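Probable conserved lipoprotein LPPA (Mycobacterium tuberculosis, PDB 2V7S) is of unknown function but belongs to the LppA/LppB family of mycobacterial lipoproteins, probably anchored by lipid to the cell membrane. Local coordinates at residues P92-Q95 with Q96-N100. Residues are numbered along the deposited sequence; the frame is centred on the assembly and turned at random.
Sequences PNIQ and QSDRN
D98 sits one turn beyond I94 on the short helix 92-100, and the two residues meet through both backbone and side chain. The amide N of D98 donates to I94 O at 2.9 Å, nearly straight at 170°, while methyl CG2 of I94 lies 3.6 Å from OD2 of D98. With CG1 beside the backbone N (chi1 -64°), CG2 takes the position opposite that N and comes to lie beside the carboxylate, the two side chains pointing the same way. OD2 is not left to the methyl: it is hydrogen-bonded to OG of S119, so the one buried side chain here has a polar partner.

The same i to i+4 pattern satisfies the amides of Q96, S97, R99 and N100. Q96 N reaches P92 O and S97 N reaches N93 O, each at 3.0 Å, and N100 N closes the series on Q96 O. R99 N binds Q95 O, also at 3.0 Å; the R99 chain, bent at chi3 (-52°), then folds its guanidinium back along the helix, with Q95 O and CA of Q96 over one face, near the rim, and NH2 4.1 Å from CB of Q95. At the start of the helix, D91 OD1 accepts from the first-turn amide of I94 and, in a weak bond, from that of N93.

The helix follows strand 86-88, an outermost strand of the six-stranded sheet, and leads into strand 102-103. I94 packs on D89 and S119, D98 on I116, all in loops, while R99 O bonds to Y59 OH on helix 59-80 and N100 O to R113 on strand 112-114.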
# COMPACT_ATOMS: atom_id res chain seq x y z
N PRO A 92 -28.67 -15.63 -17.47
CA PRO A 92 -28.87 -14.77 -16.29
C PRO A 92 -27.64 -14.70 -15.38
O PRO A 92 -27.37 -13.65 -14.78
CB PRO A 92 -30.08 -15.39 -15.59
CG PRO A 92 -30.05 -16.85 -16.02
CD PRO A 92 -29.56 -16.82 -17.44
N ASN A 93 -26.85 -15.78 -15.34
CA ASN A 93 -25.63 -15.72 -14.53
C ASN A 93 -24.46 -15.05 -15.19
O ASN A 93 -23.65 -14.42 -14.52
CB ASN A 93 -25.26 -17.09 -13.94
CG ASN A 93 -26.20 -17.47 -12.84
OD1 ASN A 93 -26.56 -16.63 -12.01
ND2 ASN A 93 -26.64 -18.72 -12.83
N ILE A 94 -24.37 -15.13 -16.52
CA ILE A 94 -23.44 -14.25 -17.22
C ILE A 94 -23.79 -12.77 -16.96
O ILE A 94 -22.91 -11.92 -16.73
CB ILE A 94 -23.45 -14.49 -18.74
CG1 ILE A 94 -22.95 -15.89 -19.07
CG2 ILE A 94 -22.58 -13.43 -19.44
CD1 ILE A 94 -21.44 -16.10 -19.10
N GLN A 95 -25.09 -12.46 -17.03
CA GLN A 95 -25.55 -11.07 -16.85
C GLN A 95 -25.15 -10.59 -15.46
O GLN A 95 -24.64 -9.50 -15.33
CB GLN A 95 -27.06 -10.91 -17.07
CG GLN A 95 -27.47 -10.92 -18.55
CD GLN A 95 -28.98 -10.98 -18.75
OE1 GLN A 95 -29.76 -11.32 -17.84
NE2 GLN A 95 -29.40 -10.66 -19.97
N GLN A 96 -25.38 -11.42 -14.43
CA GLN A 96 -25.05 -11.03 -13.07
C GLN A 96 -23.54 -10.85 -12.90
O GLN A 96 -23.10 -9.90 -12.30
CB GLN A 96 -25.56 -12.06 -12.06
CG GLN A 96 -25.33 -11.63 -10.62
CD GLN A 96 -26.08 -10.36 -10.29
OE1 GLN A 96 -25.51 -9.25 -10.34
NE2 GLN A 96 -27.37 -10.50 -9.99
N SER A 97 -22.76 -11.79 -13.43
CA SER A 97 -21.31 -11.70 -13.40
C SER A 97 -20.78 -10.43 -14.06
O SER A 97 -19.94 -9.73 -13.48
CB SER A 97 -20.69 -12.95 -14.03
OG SER A 97 -19.29 -12.87 -13.96
N ASP A 98 -21.26 -10.12 -15.26
CA ASP A 98 -20.82 -8.89 -15.92
C ASP A 98 -21.19 -7.67 -15.08
O ASP A 98 -20.37 -6.78 -14.90
CB ASP A 98 -21.43 -8.74 -17.30
CG ASP A 98 -20.97 -9.83 -18.26
OD1 ASP A 98 -19.97 -10.53 -17.95
OD2 ASP A 98 -21.65 -10.00 -19.30
N ARG A 99 -22.41 -7.67 -14.57
CA ARG A 99 -22.95 -6.59 -13.72
C ARG A 99 -22.05 -6.31 -12.50
O ARG A 99 -21.74 -5.16 -12.19
CB ARG A 99 -24.37 -6.96 -13.29
CG ARG A 99 -25.11 -5.92 -12.47
CD ARG A 99 -26.50 -6.45 -12.04
NE ARG A 99 -27.27 -6.95 -13.18
CZ ARG A 99 -28.02 -8.05 -13.16
NH1 ARG A 99 -28.14 -8.79 -12.06
NH2 ARG A 99 -28.67 -8.42 -14.26
N ASN A 100 -21.61 -7.37 -11.85
CA ASN A 100 -20.72 -7.28 -10.68
C ASN A 100 -19.30 -6.74 -10.94
O ASN A 100 -18.62 -6.30 -10.01
CB ASN A 100 -20.59 -8.67 -10.07
CG ASN A 100 -21.88 -9.15 -9.42
OD1 ASN A 100 -22.83 -8.38 -9.23
ND2 ASN A 100 -21.93 -10.44 -9.10